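Local coordinates for protein tRNA dimethylallyltransferase (Bacillus halodurans, PDB 3EXA) that probably transfers a dimethylallyl group from dimethylallyl diphosphate to the adenine at position 37 of tRNAs that read codons beginning with uridine, at residues N28-S33 with T86-R91; T47-A52 with L62-D67. All coordinates share one frame; numbering follows the deposited sequence.

Interaction 1 of 2, residues N28-S33 with T86-R91; sequences NGEVIS and TEIHER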
ATOM      1  N   ASN A  28      -5.412  18.551  39.631  1.00 24.14           N
ATOM      2  CA  ASN A  28      -6.373  17.453  39.471  1.00 26.54           C
ATOM      3  C   ASN A  28      -6.211  16.742  38.129  1.00 22.32           C
ATOM      4  O   ASN A  28      -7.138  16.734  37.329  1.00 31.14           O
ATOM      5  CB  ASN A  28      -7.814  17.993  39.607  1.00 29.19           C
ATOM      6  CG  ASN A  28      -8.869  16.883  39.651  1.00 31.78           C
ATOM      7  OD1 ASN A  28      -8.739  15.910  40.396  1.00 35.13           O
ATOM      8  ND2 ASN A  28      -9.927  17.041  38.865  1.00 28.49           N
ATOM      9  N   GLY A  29      -5.053  16.133  37.884  1.00 17.81           N
ATOM     10  CA  GLY A  29      -4.849  15.463  36.612  1.00 19.88           C
ATOM     11  C   GLY A  29      -4.458  13.995  36.666  1.00 23.83           C
ATOM     12  O   GLY A  29      -4.220  13.454  37.744  1.00 19.20           O
ATOM     13  N   GLU A  30      -4.414  13.340  35.505  1.00 15.04           N
ATOM     14  CA  GLU A  30      -4.022  11.936  35.436  1.00 20.17           C
ATOM     15  C   GLU A  30      -2.806  11.848  34.527  1.00 22.63           C
ATOM     16  O   GLU A  30      -2.651  12.677  33.633  1.00 28.64           O
ATOM     17  CB  GLU A  30      -5.152  11.082  34.874  1.00 19.10           C
ATOM     18  CG  GLU A  30      -6.477  11.316  35.555  1.00 23.84           C
ATOM     19  CD  GLU A  30      -7.461  10.197  35.290  1.00 27.81           C
ATOM     20  OE1 GLU A  30      -7.375   9.561  34.220  1.00 29.51           O
ATOM     21  OE2 GLU A  30      -8.326   9.949  36.153  1.00 31.61           O
ATOM     22  N   VAL A  31      -1.938  10.861  34.733  1.00 14.54           N
ATOM     23  CA  VAL A  31      -0.749  10.781  33.889  1.00  6.99           C
ATOM     24  C   VAL A  31      -0.777   9.708  32.829  1.00 11.69           C
ATOM     25  O   VAL A  31      -1.109   8.554  33.098  1.00 16.33           O
ATOM     26  CB  VAL A  31       0.551  10.551  34.703  1.00 10.39           C
ATOM     27  CG1 VAL A  31       1.741  10.497  33.748  1.00  4.58           C
ATOM     28  CG2 VAL A  31       0.747  11.645  35.736  1.00  1.00           C
ATOM     29  N   ILE A  32      -0.421  10.089  31.613  1.00  8.83           N
ATOM     30  CA  ILE A  32      -0.345   9.121  30.537  1.00  9.57           C
ATOM     31  C   ILE A  32       1.144   8.947  30.291  1.00 19.18           C
ATOM     32  O   ILE A  32       1.831   9.902  29.907  1.00 17.53           O
ATOM     33  CB  ILE A  32      -0.981   9.619  29.250  1.00 20.45           C
ATOM     34  CG1 ILE A  32      -2.434  10.024  29.509  1.00 19.84           C
ATOM     35  CG2 ILE A  32      -0.898   8.518  28.202  1.00 20.29           C
ATOM     36  CD1 ILE A  32      -3.122  10.585  28.286  1.00 19.65           C
ATOM     37  N   SER A  33       1.639   7.733  30.525  1.00 15.84           N
ATOM     38  CA  SER A  33       3.050   7.419  30.349  1.00 20.34           C
ATOM     39  C   SER A  33       3.427   7.468  28.883  1.00 24.56           C
ATOM     40  O   SER A  33       2.827   6.780  28.060  1.00 17.86           O
ATOM     41  CB  SER A  33       3.366   6.029  30.903  1.00 18.64           C
ATOM     42  OG  SER A  33       4.728   5.694  30.651  1.00 22.34           O
ATOM     43  N   THR A  86      -9.382  11.960  26.122  1.00 24.86           N
ATOM     44  CA  THR A  86     -10.800  12.300  26.134  1.00 23.32           C
ATOM     45  C   THR A  86     -11.479  11.723  27.371  1.00 22.85           C
ATOM     46  O   THR A  86     -12.304  12.384  27.989  1.00 25.13           O
ATOM     47  CB  THR A  86     -11.519  11.755  24.885  1.00 21.36           C
ATOM     48  OG1 THR A  86     -10.855  12.229  23.710  1.00 23.93           O
ATOM     49  CG2 THR A  86     -12.973  12.229  24.855  1.00 19.36           C
ATOM     50  N   GLU A  87     -11.127  10.490  27.727  1.00 25.45           N
ATOM     51  CA  GLU A  87     -11.715   9.834  28.892  1.00 29.21           C
ATOM     52  C   GLU A  87     -11.307  10.557  30.179  1.00 30.32           C
ATOM     53  O   GLU A  87     -12.055  10.583  31.157  1.00 30.48           O
ATOM     54  CB  GLU A  87     -11.285   8.360  28.936  1.00 30.39           C
ATOM     55  CG  GLU A  87     -11.770   7.532  27.734  1.00 31.47           C
ATOM     56  CD  GLU A  87     -11.031   6.201  27.579  1.00 27.31           C
ATOM     57  OE1 GLU A  87     -10.929   5.450  28.573  1.00 27.05           O
ATOM     58  OE2 GLU A  87     -10.566   5.905  26.453  1.00 28.70           O
ATOM     59  N   ILE A  88     -10.114  11.143  30.169  1.00 28.26           N
ATOM     60  CA  ILE A  88      -9.616  11.892  31.315  1.00 19.92           C
ATOM     61  C   ILE A  88     -10.377  13.222  31.394  1.00 23.81           C
ATOM     62  O   ILE A  88     -10.665  13.722  32.488  1.00 21.57           O
ATOM     63  CB  ILE A  88      -8.091  12.137  31.182  1.00 23.43           C
ATOM     64  CG1 ILE A  88      -7.357  10.797  31.331  1.00 19.68           C
ATOM     65  CG2 ILE A  88      -7.614  13.156  32.225  1.00 17.00           C
ATOM     66  CD1 ILE A  88      -5.853  10.874  31.119  1.00 13.37           C
ATOM     67  N   HIS A  89     -10.721  13.784  30.237  1.00 22.56           N
ATOM     68  CA  HIS A  89     -11.477  15.036  30.210  1.00 27.17           C
ATOM     69  C   HIS A  89     -12.923  14.794  30.597  1.00 26.64           C
ATOM     70  O   HIS A  89     -13.572  15.675  31.151  1.00 30.22           O
ATOM     71  CB  HIS A  89     -11.420  15.679  28.831  1.00 23.96           C
ATOM     72  CG  HIS A  89     -10.257  16.599  28.660  1.00 32.85           C
ATOM     73  ND1 HIS A  89     -10.142  17.783  29.348  1.00 38.90           N
ATOM     74  CD2 HIS A  89      -9.135  16.481  27.911  1.00 36.89           C
ATOM     75  CE1 HIS A  89      -8.990  18.361  29.035  1.00 35.13           C
ATOM     76  NE2 HIS A  89      -8.364  17.592  28.169  1.00 38.53           N
ATOM     77  N   GLU A  90     -13.417  13.596  30.297  1.00 25.32           N
ATOM     78  CA  GLU A  90     -14.784  13.213  30.630  1.00 24.97           C
ATOM     79  C   GLU A  90     -14.929  13.133  32.152  1.00 21.25           C
ATOM     80  O   GLU A  90     -16.028  13.286  32.681  1.00 23.21           O
ATOM     81  CB  GLU A  90     -15.121  11.847  30.027  1.00 34.20           C
ATOM     82  CG  GLU A  90     -14.924  11.734  28.523  1.00 45.38           C
ATOM     83  CD  GLU A  90     -16.181  12.010  27.732  1.00 52.53           C
ATOM     84  OE1 GLU A  90     -16.108  11.989  26.484  1.00 49.84           O
ATOM     85  OE2 GLU A  90     -17.244  12.242  28.353  1.00 63.13           O
ATOM     86  N   ARG A  91     -13.821  12.875  32.846  1.00 21.93           N
ATOM     87  CA  ARG A  91     -13.824  12.781  34.305  1.00 19.14           C
ATOM     88  C   ARG A  91     -13.598  14.138  34.938  1.00 19.84           C
ATOM     89  O   ARG A  91     -13.649  14.274  36.157  1.00 22.46           O
ATOM     90  CB  ARG A  91     -12.727  11.834  34.801  1.00 25.57           C
ATOM     91  CG  ARG A  91     -13.065  10.362  34.723  1.00 22.90           C
ATOM     92  CD  ARG A  91     -11.953   9.521  35.346  1.00 28.79           C
ATOM     93  NE  ARG A  91     -10.750   9.421  34.517  1.00 29.80           N
ATOM     94  CZ  ARG A  91     -10.658   8.697  33.402  1.00 36.01           C
ATOM     95  NH1 ARG A  91     -11.702   8.006  32.969  1.00 38.34           N
ATOM     96  NH2 ARG A  91      -9.515   8.642  32.728  1.00 34.40           N
TER
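Glu30 OE2 takes NE of Arg91 at 3.0 Å and also a salt bridge from NH1 of Arg93, just before the neighbouring strand 94-98. Arg91 holds the carboxylate side-on, with one nitrogen for each oxygen: its NH2 donates to Glu30 OE1 at 2.8 Å with an N-H...O angle of 156°, while the bond from NE is more bent. The two flat groups are not quite coplanar, their planes lying 22° apart. OE1 is met on its syn side, somewhat out of the carboxylate plane, and OE2 from above that plane. With two positive partners, this buried acid would be expected to stay ionised. Arg91 gets there by bending at chi3 (-74°), which turns the guanidinium back over the last turn of the helix, with Glu87 O above one face, offset toward the rim.

The aliphatic part of Glu30 has a different task. It runs past Ile88 in the opposite direction, its CB 3.8 Å from Ile88 CD1 and its CG 4.0 Å from Ile88 CG2. The same CD1 methyl then meets Ile32, two residues along the strand, at 3.9 Å from CG1, so that Ile88 lies against both strand residues facing the helix. Pro95 touches Ile88 as well. With an alanine in place of Glu30, Arg91 and Arg93 would probably lose the carboxylate they share, and the side of Ile88 that CG covers would be left with a gap. Strand 29-33 runs between strands 60-61 and 94-98, and helix 74-90 leads through a short connection into the latter; the contact thus packs the end of a helix on the parallel sheet, as in the alpha/beta architecture of P-loop NTPases.

Interaction 2 of 2, residues T47-A52 with L62-D67; sequences TAKITA and LIDIKD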
ATOM      1  N   THR A  47      13.720  -0.682  33.126  1.00 23.41           N
ATOM      2  CA  THR A  47      13.011   0.437  32.532  1.00 27.96           C
ATOM      3  C   THR A  47      12.725   1.570  33.511  1.00 31.38           C
ATOM      4  O   THR A  47      12.026   2.528  33.168  1.00 36.57           O
ATOM      5  CB  THR A  47      11.693  -0.022  31.892  1.00 23.51           C
ATOM      6  OG1 THR A  47      10.735  -0.310  32.914  1.00 30.53           O
ATOM      7  CG2 THR A  47      11.919  -1.278  31.066  1.00 26.17           C
ATOM      8  N   ALA A  48      13.274   1.472  34.721  1.00 30.91           N
ATOM      9  CA  ALA A  48      13.066   2.495  35.743  1.00 25.40           C
ATOM     10  C   ALA A  48      11.580   2.801  35.864  1.00 29.62           C
ATOM     11  O   ALA A  48      11.170   3.966  35.904  1.00 29.00           O
ATOM     12  CB  ALA A  48      13.835   3.763  35.387  1.00 28.86           C
ATOM     13  N   LYS A  49      10.781   1.739  35.915  1.00 25.81           N
ATOM     14  CA  LYS A  49       9.331   1.853  36.020  1.00 21.89           C
ATOM     15  C   LYS A  49       8.927   2.582  37.297  1.00 27.29           C
ATOM     16  O   LYS A  49       9.488   2.343  38.371  1.00 29.76           O
ATOM     17  CB  LYS A  49       8.700   0.457  35.983  1.00 11.83           C
ATOM     18  CG  LYS A  49       7.203   0.453  35.725  1.00 15.07           C
ATOM     19  CD  LYS A  49       6.699  -0.949  35.385  1.00 14.79           C
ATOM     20  CE  LYS A  49       7.222  -1.431  34.036  1.00 23.92           C
ATOM     21  NZ  LYS A  49       6.927  -2.868  33.801  1.00 13.75           N
ATOM     22  N   ILE A  50       7.951   3.477  37.174  1.00 28.91           N
ATOM     23  CA  ILE A  50       7.470   4.229  38.324  1.00 31.00           C
ATOM     24  C   ILE A  50       6.760   3.295  39.299  1.00 28.46           C
ATOM     25  O   ILE A  50       6.036   2.391  38.892  1.00 26.43           O
ATOM     26  CB  ILE A  50       6.477   5.345  37.909  1.00 33.41           C
ATOM     27  CG1 ILE A  50       5.944   6.047  39.162  1.00 34.15           C
ATOM     28  CG2 ILE A  50       5.314   4.751  37.124  1.00 27.06           C
ATOM     29  CD1 ILE A  50       5.113   7.274  38.881  1.00 44.82           C
ATOM     30  N   THR A  51       6.962   3.525  40.589  1.00 26.83           N
ATOM     31  CA  THR A  51       6.334   2.692  41.601  1.00 29.48           C
ATOM     32  C   THR A  51       4.990   3.268  42.038  1.00 30.30           C
ATOM     33  O   THR A  51       4.711   4.446  41.826  1.00 24.95           O
ATOM     34  CB  THR A  51       7.242   2.559  42.826  1.00 28.34           C
ATOM     35  OG1 THR A  51       7.445   3.852  43.412  1.00 26.15           O
ATOM     36  CG2 THR A  51       8.592   1.972  42.417  1.00 23.28           C
ATOM     37  N   ALA A  52       4.156   2.432  42.649  1.00 32.45           N
ATOM     38  CA  ALA A  52       2.851   2.889  43.113  1.00 32.09           C
ATOM     39  C   ALA A  52       3.036   4.004  44.141  1.00 35.38           C
ATOM     40  O   ALA A  52       2.214   4.921  44.234  1.00 35.17           O
ATOM     41  CB  ALA A  52       2.069   1.724  43.719  1.00 27.22           C
ATOM     42  N   LEU A  62      -1.178   3.224  30.680  1.00 15.11           N
ATOM     43  CA  LEU A  62      -0.263   2.653  29.708  1.00 10.75           C
ATOM     44  C   LEU A  62       0.986   2.044  30.330  1.00 20.88           C
ATOM     45  O   LEU A  62       2.068   2.043  29.738  1.00 16.86           O
ATOM     46  CB  LEU A  62       0.105   3.717  28.678  1.00 15.07           C
ATOM     47  CG  LEU A  62      -0.820   3.817  27.451  1.00 20.44           C
ATOM     48  CD1 LEU A  62      -2.275   3.487  27.790  1.00  7.59           C
ATOM     49  CD2 LEU A  62      -0.694   5.207  26.888  1.00 11.12           C
ATOM     50  N   ILE A  63       0.828   1.536  31.542  1.00 18.29           N
ATOM     51  CA  ILE A  63       1.923   0.891  32.234  1.00 20.78           C
ATOM     52  C   ILE A  63       1.555  -0.575  32.399  1.00 28.71           C
ATOM     53  O   ILE A  63       0.454  -0.899  32.856  1.00 29.86           O
ATOM     54  CB  ILE A  63       2.147   1.478  33.627  1.00 19.03           C
ATOM     55  CG1 ILE A  63       2.369   2.980  33.533  1.00 20.82           C
ATOM     56  CG2 ILE A  63       3.349   0.815  34.271  1.00 14.54           C
ATOM     57  CD1 ILE A  63       3.663   3.367  32.889  1.00 23.96           C
ATOM     58  N   ASP A  64       2.470  -1.458  32.016  1.00 23.23           N
ATOM     59  CA  ASP A  64       2.226  -2.879  32.151  1.00 21.23           C
ATOM     60  C   ASP A  64       1.012  -3.343  31.359  1.00 17.07           C
ATOM     61  O   ASP A  64       0.119  -3.978  31.907  1.00 23.68           O
ATOM     62  CB  ASP A  64       2.058  -3.205  33.639  1.00 14.96           C
ATOM     63  CG  ASP A  64       3.356  -3.076  34.397  1.00 14.04           C
ATOM     64  OD1 ASP A  64       3.344  -2.926  35.632  1.00 22.29           O
ATOM     65  OD2 ASP A  64       4.417  -3.137  33.748  1.00 23.01           O
ATOM     66  N   ILE A  65       0.990  -3.045  30.064  1.00 17.13           N
ATOM     67  CA  ILE A  65      -0.131  -3.431  29.207  1.00 23.17           C
ATOM     68  C   ILE A  65       0.255  -4.372  28.056  1.00 27.01           C
ATOM     69  O   ILE A  65      -0.610  -4.828  27.304  1.00 26.09           O
ATOM     70  CB  ILE A  65      -0.778  -2.195  28.574  1.00 21.51           C
ATOM     71  CG1 ILE A  65       0.293  -1.412  27.812  1.00 18.82           C
ATOM     72  CG2 ILE A  65      -1.429  -1.333  29.645  1.00 23.48           C
ATOM     73  CD1 ILE A  65      -0.258  -0.337  26.914  1.00 13.27           C
ATOM     74  N   LYS A  66       1.546  -4.650  27.908  1.00 25.32           N
ATOM     75  CA  LYS A  66       2.028  -5.518  26.835  1.00 27.97           C
ATOM     76  C   LYS A  66       3.100  -6.502  27.294  1.00 29.03           C
ATOM     77  O   LYS A  66       4.044  -6.124  27.984  1.00 37.18           O
ATOM     78  CB  LYS A  66       2.593  -4.668  25.694  1.00 25.16           C
ATOM     79  CG  LYS A  66       1.553  -4.014  24.810  1.00 19.29           C
ATOM     80  CD  LYS A  66       1.069  -4.984  23.761  1.00 23.22           C
ATOM     81  CE  LYS A  66       0.099  -4.322  22.816  1.00 27.90           C
ATOM     82  NZ  LYS A  66      -0.282  -5.278  21.749  1.00 34.60           N
ATOM     83  N   ASP A  67       2.951  -7.764  26.907  1.00 26.66           N
ATOM     84  CA  ASP A  67       3.919  -8.802  27.256  1.00 23.96           C
ATOM     85  C   ASP A  67       5.219  -8.522  26.500  1.00 19.17           C
ATOM     86  O   ASP A  67       5.185  -8.161  25.333  1.00 18.12           O
ATOM     87  CB  ASP A  67       3.369 -10.175  26.865  1.00 25.56           C
ATOM     88  CG  ASP A  67       4.397 -11.279  27.010  1.00 27.87           C
ATOM     89  OD1 ASP A  67       5.184 -11.491  26.068  1.00 25.51           O
ATOM     90  OD2 ASP A  67       4.424 -11.924  28.076  1.00 30.53           O
TER
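Lys49 NZ and Asp64 OD2 form a salt bridge between two loops, modelled at 2.5 Å, a length too short to be taken literally. The ammonium group approaches OD2 by its syn lone pair, on the side of the other carboxylate oxygen. Asp64 OD1 itself lies 4.0 Å from Lys49 NZ, so the lysine bonds OD2 and not both oxygens. The methylenes before the amine also follow the acid, with Lys49 CE 3.3 Å from Asp64 OD2.

Nearer the backbone the lysine meets Ile63. The CG2 methyl of that residue sits 3.9 Å from Lys49 CD and 4.1 Å from CG, and the two side chains run past each other in opposite directions. Lys49 sends its CG directly away from its own nitrogen (chi1 -165°), and a bend at chi3 (-68°) then directs the amine to the aspartate beyond the isoleucine.

Further support comes from the chain preceding Lys49. Asp44 forms a second salt bridge with NZ, and Tyr40 O accepts a hydrogen bond from it. Asp64 is tied by its backbone to Gln38, within a region thought to contact substrate tRNA, while Ile63 rests on Ser33 at the end of strand 29-33. The Lys49 side chain comes to about 9 Å from that of Thr17, a probable substrate-binding residue of the P-loop.

With two carboxylates and a carbonyl around it, the amine is likely to remain protonated, and its single charge ties Asp64 to the loop that carries Tyr40, Asp44 and Lys49 itself.

Interaction 1 is a buried contact within the alpha/beta core, joining strand 29-33 to the end of helix 74-90, whereas interaction 2 lies nearer the surface and joins two irregular loops. In sequence the second is nested inside the loop closed by the first. Both combine an ion pair with aliphatic packing, but in the first a two-nitrogen grip by an exposed arginine holds a buried carboxylate, and in the second a single ammonium-to-oxygen bond serves the loops. The two meet where the strand ends: Ser33 CB lies 3.3 Å from Ile63 CD1, and Ile32 CG2 lies 3.6 Å from Leu62 CD2. Leu62 and Ile63 thus pack against the end of strand 29-33.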